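Local coordinates for Lin2634 protein (Listeria innocua, PDB 3MZO), which binds calcium ions and is probably a phosphohydrolase of the HD-domain superfamily, related to the YfbR-like 5'-deoxynucleotidases, at residues 148-153 and 158-163; 137-142 and 167-172; 5-10 and 115-120. All blocks are in the same frame, centred on the assembly; numbering follows the deposited sequence.

Contact 1. Residues 148-153 and 158-163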
# COMPACT_ATOMS: atom_id res chain seq x y z
N GLY B 148 -15.00 -15.34 -3.96
CA GLY B 148 -13.54 -15.33 -3.86
C GLY B 148 -13.11 -15.30 -2.42
O GLY B 148 -12.25 -16.06 -2.02
N GLU B 149 -13.72 -14.43 -1.63
CA GLU B 149 -13.38 -14.33 -0.21
C GLU B 149 -13.70 -15.61 0.57
O GLU B 149 -12.90 -16.07 1.41
CB GLU B 149 -14.05 -13.09 0.40
CG GLU B 149 -13.52 -11.75 -0.23
CD GLU B 149 -12.01 -11.54 -0.05
OE1 GLU B 149 -11.51 -11.78 1.06
OE2 GLU B 149 -11.33 -11.09 -1.01
N ILE B 150 -14.85 -16.21 0.29
CA ILE B 150 -15.28 -17.41 0.97
C ILE B 150 -14.37 -18.58 0.65
O ILE B 150 -14.01 -19.37 1.53
CB ILE B 150 -16.73 -17.77 0.60
CG1 ILE B 150 -17.68 -16.71 1.14
CG2 ILE B 150 -17.10 -19.15 1.14
CD1 ILE B 150 -19.02 -16.68 0.42
N GLN B 151 -13.99 -18.67 -0.61
CA GLN B 151 -13.02 -19.65 -1.10
C GLN B 151 -11.72 -19.57 -0.33
O GLN B 151 -11.13 -20.59 0.00
CB GLN B 151 -12.69 -19.39 -2.56
CG GLN B 151 -12.84 -20.57 -3.45
CD GLN B 151 -12.56 -20.23 -4.90
OE1 GLN B 151 -12.78 -19.10 -5.36
NE2 GLN B 151 -12.05 -21.22 -5.63
N LYS B 152 -11.29 -18.34 -0.04
CA LYS B 152 -10.02 -18.10 0.68
C LYS B 152 -10.16 -18.23 2.19
O LYS B 152 -9.19 -18.07 2.93
CB LYS B 152 -9.45 -16.74 0.30
CG LYS B 152 -9.07 -16.60 -1.15
CD LYS B 152 -8.53 -15.17 -1.41
CE LYS B 152 -8.05 -14.92 -2.80
NZ LYS B 152 -9.18 -14.85 -3.78
N GLY B 153 -11.36 -18.57 2.64
CA GLY B 153 -11.63 -18.79 4.06
C GLY B 153 -11.65 -17.49 4.86
O GLY B 153 -11.30 -17.49 6.02
N ILE B 158 -19.94 -11.89 6.89
CA ILE B 158 -20.56 -10.96 5.97
C ILE B 158 -20.50 -11.49 4.52
O ILE B 158 -21.44 -11.36 3.78
CB ILE B 158 -19.94 -9.53 6.06
CG1 ILE B 158 -20.88 -8.50 5.44
CG2 ILE B 158 -18.60 -9.42 5.35
CD1 ILE B 158 -22.19 -8.35 6.17
N PHE B 159 -19.40 -12.14 4.15
CA PHE B 159 -19.25 -12.61 2.76
C PHE B 159 -20.25 -13.71 2.37
O PHE B 159 -20.80 -13.68 1.27
CB PHE B 159 -17.81 -12.97 2.49
CG PHE B 159 -16.90 -11.80 2.62
CD1 PHE B 159 -16.94 -10.77 1.68
CD2 PHE B 159 -16.08 -11.66 3.71
CE1 PHE B 159 -16.13 -9.65 1.82
CE2 PHE B 159 -15.27 -10.52 3.86
CZ PHE B 159 -15.31 -9.53 2.90
N VAL B 160 -20.53 -14.63 3.30
CA VAL B 160 -21.56 -15.65 3.08
C VAL B 160 -22.92 -14.99 2.92
O VAL B 160 -23.75 -15.40 2.09
CB VAL B 160 -21.62 -16.65 4.25
CG1 VAL B 160 -22.98 -17.39 4.28
CG2 VAL B 160 -20.44 -17.62 4.15
N GLU B 161 -23.15 -13.94 3.71
CA GLU B 161 -24.41 -13.21 3.65
C GLU B 161 -24.57 -12.46 2.33
O GLU B 161 -25.67 -12.43 1.76
CB GLU B 161 -24.53 -12.22 4.82
CG GLU B 161 -24.67 -12.90 6.19
CD GLU B 161 -24.33 -11.94 7.36
OE1 GLU B 161 -24.38 -10.69 7.18
OE2 GLU B 161 -24.01 -12.45 8.46
N ILE B 162 -23.50 -11.87 1.84
CA ILE B 162 -23.51 -11.17 0.55
C ILE B 162 -23.79 -12.17 -0.60
O ILE B 162 -24.59 -11.91 -1.49
CB ILE B 162 -22.15 -10.44 0.30
CG1 ILE B 162 -21.97 -9.27 1.30
CG2 ILE B 162 -22.05 -9.92 -1.15
CD1 ILE B 162 -20.53 -8.77 1.49
N TYR B 163 -23.10 -13.30 -0.58
CA TYR B 163 -23.25 -14.33 -1.58
C TYR B 163 -24.71 -14.81 -1.61
O TYR B 163 -25.34 -14.92 -2.69
CB TYR B 163 -22.29 -15.49 -1.24
CG TYR B 163 -22.41 -16.68 -2.15
CD1 TYR B 163 -23.31 -17.71 -1.86
CD2 TYR B 163 -21.65 -16.78 -3.31
CE1 TYR B 163 -23.42 -18.83 -2.69
CE2 TYR B 163 -21.75 -17.89 -4.14
CZ TYR B 163 -22.65 -18.91 -3.83
OH TYR B 163 -22.75 -20.00 -4.66

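Contact 2. Residues 137-142 and 167-172. With CA (calcium ion), chain K.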
# COMPACT_ATOMS: atom_id res chain seq x y z
N SER B 137 -26.14 -8.41 -13.66
CA SER B 137 -24.69 -8.33 -13.87
C SER B 137 -23.92 -7.80 -12.66
O SER B 137 -22.83 -8.28 -12.33
CB SER B 137 -24.41 -7.46 -15.12
OG SER B 137 -24.87 -8.12 -16.30
N ASP B 138 -24.49 -6.78 -12.03
CA ASP B 138 -24.01 -6.22 -10.77
C ASP B 138 -24.01 -7.31 -9.66
O ASP B 138 -23.02 -7.48 -8.94
CB ASP B 138 -24.92 -5.04 -10.42
CG ASP B 138 -24.37 -4.18 -9.30
OD1 ASP B 138 -23.16 -4.25 -8.99
OD2 ASP B 138 -25.16 -3.39 -8.73
N LYS B 139 -25.10 -8.06 -9.54
CA LYS B 139 -25.16 -9.14 -8.56
C LYS B 139 -24.20 -10.27 -8.88
O LYS B 139 -23.65 -10.88 -7.99
CB LYS B 139 -26.59 -9.68 -8.38
CG LYS B 139 -27.58 -8.70 -7.81
CD LYS B 139 -27.16 -8.10 -6.47
CE LYS B 139 -28.19 -7.07 -5.99
NZ LYS B 139 -27.91 -6.70 -4.61
N VAL B 140 -24.00 -10.56 -10.16
CA VAL B 140 -23.01 -11.58 -10.52
C VAL B 140 -21.62 -11.14 -10.06
O VAL B 140 -20.86 -11.99 -9.57
CB VAL B 140 -23.02 -11.95 -12.02
CG1 VAL B 140 -21.76 -12.72 -12.38
CG2 VAL B 140 -24.29 -12.74 -12.36
N ASP B 141 -21.27 -9.87 -10.20
CA ASP B 141 -19.92 -9.44 -9.79
C ASP B 141 -19.80 -9.54 -8.26
O ASP B 141 -18.78 -9.97 -7.75
CB ASP B 141 -19.54 -8.04 -10.27
CG ASP B 141 -18.08 -7.69 -9.94
OD1 ASP B 141 -17.18 -8.48 -10.26
OD2 ASP B 141 -17.82 -6.64 -9.32
N LEU B 142 -20.85 -9.14 -7.57
CA LEU B 142 -20.90 -9.23 -6.11
C LEU B 142 -20.77 -10.69 -5.67
O LEU B 142 -20.11 -11.01 -4.68
CB LEU B 142 -22.21 -8.63 -5.65
CG LEU B 142 -22.39 -8.17 -4.21
CD1 LEU B 142 -21.38 -7.09 -3.80
CD2 LEU B 142 -23.82 -7.69 -4.05
N LEU B 167 -27.12 -14.37 -4.84
CA LEU B 167 -27.75 -15.50 -5.52
C LEU B 167 -29.29 -15.47 -5.43
O LEU B 167 -29.99 -15.65 -6.44
CB LEU B 167 -27.18 -16.82 -5.00
CG LEU B 167 -27.51 -18.08 -5.83
CD1 LEU B 167 -27.11 -17.97 -7.37
CD2 LEU B 167 -26.85 -19.27 -5.17
N ALA B 168 -29.82 -15.21 -4.24
CA ALA B 168 -31.27 -15.06 -4.06
C ALA B 168 -31.83 -14.08 -5.09
O ALA B 168 -32.79 -14.39 -5.78
CB ALA B 168 -31.58 -14.57 -2.64
N THR B 169 -31.22 -12.91 -5.20
CA THR B 169 -31.67 -11.91 -6.17
C THR B 169 -31.56 -12.40 -7.63
O THR B 169 -32.52 -12.28 -8.39
CB THR B 169 -30.90 -10.61 -5.97
OG1 THR B 169 -31.05 -10.22 -4.61
CG2 THR B 169 -31.43 -9.49 -6.85
N ILE B 170 -30.42 -12.97 -8.02
CA ILE B 170 -30.29 -13.55 -9.36
C ILE B 170 -31.47 -14.52 -9.67
O ILE B 170 -32.01 -14.53 -10.79
CB ILE B 170 -28.90 -14.25 -9.53
CG1 ILE B 170 -27.79 -13.21 -9.54
CG2 ILE B 170 -28.84 -15.06 -10.81
CD1 ILE B 170 -26.39 -13.77 -9.39
N TYR B 171 -31.87 -15.32 -8.68
CA TYR B 171 -32.99 -16.26 -8.87
C TYR B 171 -34.31 -15.61 -9.18
O TYR B 171 -35.14 -16.24 -9.81
CB TYR B 171 -33.22 -17.14 -7.65
CG TYR B 171 -32.57 -18.45 -7.79
CD1 TYR B 171 -33.11 -19.44 -8.63
CD2 TYR B 171 -31.39 -18.73 -7.11
CE1 TYR B 171 -32.50 -20.67 -8.77
CE2 TYR B 171 -30.76 -19.95 -7.24
CZ TYR B 171 -31.31 -20.92 -8.08
OH TYR B 171 -30.67 -22.13 -8.18
N GLU B 172 -34.51 -14.38 -8.71
CA GLU B 172 -35.73 -13.60 -8.99
C GLU B 172 -35.87 -13.36 -10.49
O GLU B 172 -36.95 -13.07 -10.98
CB GLU B 172 -35.70 -12.22 -8.31
CG GLU B 172 -35.79 -12.20 -6.79
CD GLU B 172 -35.79 -10.78 -6.22
OE1 GLU B 172 -36.12 -9.82 -6.96
OE2 GLU B 172 -35.46 -10.62 -5.04
CA CA K . -22.70 -1.77 -8.37
O HOH W 1 -24.70 -0.13 -7.86

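Contact 3. Residues 5-10 and 115-120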
# COMPACT_ATOMS: atom_id res chain seq x y z
N HIS B 5 -12.38 18.05 -19.43
CA HIS B 5 -11.08 17.75 -18.83
C HIS B 5 -11.23 17.27 -17.39
O HIS B 5 -10.69 16.21 -17.02
CB HIS B 5 -10.16 18.96 -18.90
CG HIS B 5 -8.99 18.88 -18.00
ND1 HIS B 5 -7.97 17.96 -18.18
CD2 HIS B 5 -8.67 19.58 -16.89
CE1 HIS B 5 -7.07 18.12 -17.23
NE2 HIS B 5 -7.47 19.09 -16.43
N GLN B 6 -12.02 17.99 -16.61
CA GLN B 6 -12.25 17.65 -15.22
C GLN B 6 -12.95 16.30 -15.14
O GLN B 6 -12.66 15.48 -14.27
CB GLN B 6 -13.12 18.71 -14.49
CG GLN B 6 -12.69 20.17 -14.67
CD GLN B 6 -11.37 20.51 -13.99
OE1 GLN B 6 -10.94 19.83 -13.04
NE2 GLN B 6 -10.71 21.58 -14.48
N TYR B 7 -13.87 16.06 -16.05
CA TYR B 7 -14.60 14.80 -16.06
C TYR B 7 -13.63 13.63 -16.37
O TYR B 7 -13.70 12.58 -15.71
CB TYR B 7 -15.72 14.84 -17.10
CG TYR B 7 -16.27 13.48 -17.43
CD1 TYR B 7 -17.07 12.81 -16.52
CD2 TYR B 7 -15.96 12.84 -18.63
CE1 TYR B 7 -17.58 11.54 -16.80
CE2 TYR B 7 -16.44 11.54 -18.91
CZ TYR B 7 -17.25 10.91 -17.98
OH TYR B 7 -17.75 9.66 -18.24
N PHE B 8 -12.74 13.83 -17.35
CA PHE B 8 -11.75 12.81 -17.68
C PHE B 8 -10.83 12.52 -16.48
O PHE B 8 -10.49 11.36 -16.23
CB PHE B 8 -10.91 13.21 -18.92
CG PHE B 8 -11.64 13.06 -20.26
CD1 PHE B 8 -12.86 12.44 -20.38
CD2 PHE B 8 -11.02 13.49 -21.41
CE1 PHE B 8 -13.47 12.29 -21.63
CE2 PHE B 8 -11.61 13.36 -22.65
CZ PHE B 8 -12.83 12.75 -22.77
N GLN B 9 -10.44 13.56 -15.73
CA GLN B 9 -9.57 13.34 -14.56
C GLN B 9 -10.30 12.56 -13.53
O GLN B 9 -9.71 11.68 -12.91
CB GLN B 9 -9.13 14.64 -13.89
CG GLN B 9 -8.14 15.41 -14.69
CD GLN B 9 -7.82 16.70 -14.01
OE1 GLN B 9 -8.72 17.46 -13.62
NE2 GLN B 9 -6.55 16.96 -13.84
N SER B 10 -11.60 12.85 -13.37
CA SER B 10 -12.42 12.17 -12.38
C SER B 10 -12.45 10.66 -12.58
O SER B 10 -12.65 9.91 -11.62
CB SER B 10 -13.85 12.69 -12.40
OG SER B 10 -14.61 12.10 -13.44
N PRO B 115 -27.56 17.22 -20.91
CA PRO B 115 -28.66 16.29 -21.12
C PRO B 115 -28.20 14.86 -21.30
O PRO B 115 -28.75 13.95 -20.66
CB PRO B 115 -29.36 16.83 -22.39
CG PRO B 115 -29.13 18.33 -22.33
CD PRO B 115 -27.66 18.39 -21.82
N ILE B 116 -27.14 14.68 -22.09
CA ILE B 116 -26.63 13.34 -22.34
C ILE B 116 -26.09 12.71 -21.05
O ILE B 116 -26.42 11.55 -20.74
CB ILE B 116 -25.63 13.35 -23.52
CG1 ILE B 116 -25.59 11.97 -24.19
CG2 ILE B 116 -24.26 13.77 -23.06
CD1 ILE B 116 -24.46 11.81 -25.18
N TYR B 117 -25.33 13.47 -20.25
CA TYR B 117 -24.85 13.01 -18.94
C TYR B 117 -25.96 12.77 -17.89
O TYR B 117 -25.85 11.83 -17.09
CB TYR B 117 -23.64 13.85 -18.45
CG TYR B 117 -22.43 13.35 -19.21
CD1 TYR B 117 -22.09 13.90 -20.45
CD2 TYR B 117 -21.71 12.22 -18.77
CE1 TYR B 117 -21.04 13.38 -21.20
CE2 TYR B 117 -20.63 11.69 -19.52
CZ TYR B 117 -20.31 12.26 -20.74
OH TYR B 117 -19.29 11.76 -21.52
N ARG B 118 -27.04 13.56 -17.92
CA ARG B 118 -28.23 13.24 -17.10
C ARG B 118 -28.81 11.87 -17.49
O ARG B 118 -29.18 11.05 -16.64
CB ARG B 118 -29.32 14.32 -17.22
CG ARG B 118 -28.99 15.56 -16.41
CD ARG B 118 -30.13 16.58 -16.31
NE ARG B 118 -29.54 17.93 -16.34
CZ ARG B 118 -28.80 18.48 -15.37
NH1 ARG B 118 -28.57 17.85 -14.21
NH2 ARG B 118 -28.30 19.70 -15.54
N HIS B 119 -28.88 11.61 -18.78
CA HIS B 119 -29.32 10.30 -19.24
C HIS B 119 -28.33 9.17 -18.86
O HIS B 119 -28.74 8.10 -18.40
CB HIS B 119 -29.50 10.33 -20.75
CG HIS B 119 -29.75 8.98 -21.33
ND1 HIS B 119 -30.97 8.34 -21.21
CD2 HIS B 119 -28.94 8.12 -22.00
CE1 HIS B 119 -30.90 7.15 -21.79
NE2 HIS B 119 -29.68 7.00 -22.29
N LEU B 120 -27.04 9.41 -19.07
CA LEU B 120 -26.03 8.41 -18.80
C LEU B 120 -25.94 8.04 -17.32
O LEU B 120 -25.65 6.90 -17.00
CB LEU B 120 -24.65 8.88 -19.30
CG LEU B 120 -24.44 8.97 -20.82
CD1 LEU B 120 -23.00 9.44 -21.16
CD2 LEU B 120 -24.71 7.63 -21.48
O HOH W 2 -18.40 9.35 -20.84

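Contact 1. Residues 148-153 and 158-163
I150 and F159 bring the two backbones together, their CA atoms 6.5 Å apart, where the C-terminal end of helix 129-151 meets the first turn of helix 158-172. The first helix stops in a Schellman motif: G153 takes a positive phi, a conformation that suits glycine, and two bonds run back into the last turn, among them G153 N to I150 O. Only four residues separate the segments, so this is the tight helix-loop-helix turn of an all-helical HD-type domain, closed by apolar packing.

I150 meets three residues of the second helix: F159, V160 and Y163. Its CG1 lies beside the backbone N (chi1 -67°) and the chain then runs on extended, which carries CD1 onto that helix. There CD1 lies 3.6 Å from F159 O and also touches V160 CG2 and, at 3.9 Å, Y163 CB. I150 CG1 meanwhile rests on F159 CB at 4.0 Å, the two side chains running antiparallel alongside each other.

E149 works through its methylene groups. Its CB sits over one face of the F159 ring, 4.0 Å from the centroid and 16° off the normal, a CH-pi contact, while CG follows along the rim to F159 CE1. I158 CG2 lies over the centre of the opposite face, so the ring is held between an aliphatic group on each side. The bend of E149 at chi2 (-60°) turns the carboxylate out of the stack, tilted against the ring. Though buried, its oxygens are satisfied: OE1 accepts from Y26 N and N154 ND2, OE2 from Q27 N. The hydroxyl of Y163 pairs with T205, and I150, V160 and Y163 all pack against helix 201-211.

Contact 2. Residues 137-142 and 167-172
K139 and I170 have the nearest CA atoms, 6.8 Å apart, of two nearly antiparallel helical segments, whose axes pass 9.3 Å apart at 153° between their N-to-C directions. Each of the two side chains begins beside its own backbone N, and they meet low on their stems: K139 CB is 3.9 Å from I170 CG1. I170 then continues extended, bringing CD1 to V140 CG2 at 3.8 Å, where the two side chains cross at about a right angle. V140 offers that methyl because CG2, not CG1, lies beside the backbone N.

The lysine chain bends at chi2 (-56°) and is extended beyond. Its aliphatic part therefore passes the methyl of T169, with K139 CG 4.0 Å from T169 CG2 and CE almost as near. T169 turns CG2 anti to its own N, which leaves OG1 on the other branch to bond E165. The ammonium of K139 forms a salt bridge with the same carboxylate, so E165, one turn before T169, serves both polar ends.

D138 points elsewhere, into the calcium site. With CG anti to N (chi1 -168°), its OD1 binds calcium at 2.6 Å, and water 1 is bound to the metal at the same distance. H34, H68 and D69 complete the site, matching the H...HD...D signature of HD-domain proteins. D138 OD2 is in a salt bridge with K125, while D141 OD2 is hydrogen-bonded to H34 ND1, a second-shell partner of that metal ligand.

The interface of 137-142 with 167-172 is thus made by carbon atoms, while the ammonium of K139 and the hydroxyl of T169 are both met by E165 and D138 is directed to the calcium.

Contact 3. Residues 5-10 and 115-120
Y7 meets Y117 between two helical segments that are otherwise far apart, their nearest CA atoms, those of these two tyrosines, being 10.8 Å from each other. Before it on helix 4-13, H5 takes no part and bonds through its imidazole to E193 and Y144 of a neighbouring subunit.

Y7 carries the whole interaction for its segment. Its CG stands anti to the backbone N (chi1 165°), which extends the ring toward helix 114-121. The edge of Y117 is directed at the face of Y7 in an edge-to-face pair, with centroids 5.2 Å apart and planes at 62°. Y117 CE2 comes nearest, 3.8 Å from Y7 CZ and 3.7 Å from Y7 OH, the latter lying near the plane of the Y117 ring. Water 2 joins the hydroxyls, 2.7 Å from Y7 OH and equally far from Y117 OH, in the plane of the Y117 ring at its edge. The buried phenols thus share a polar bridge beside their ring contact.

S10, at the end of the segment, is hydrogen-bonded through its hydroxyl to that of Y70.

Around the pair, L120 CD1 covers one face of Y117, while L120 itself packs on helix 58-67, to which H119 is bonded through E63; F44 of the neighbouring subunit also packs on Y117.

How the contacts relate
From the N terminus, helix 4-13 is met first, and contact 3 closes a long loop when helix 114-121 returns to it; helices 31-51, 58-67 and 87-108 lie in between. Helix 129-151 follows directly and opens the other two contacts, which come in series after contact 3. Contact 2 spans the longer loop, from 137-142 to 167-172, and contact 1 falls within it as the short turn between the same two helices. These two touch each other through I162 and L142, so both lie on the same pair of helices. Contact 3 lies about 34 Å from contact 1, centre to centre, on the opposite side of the chain's centre.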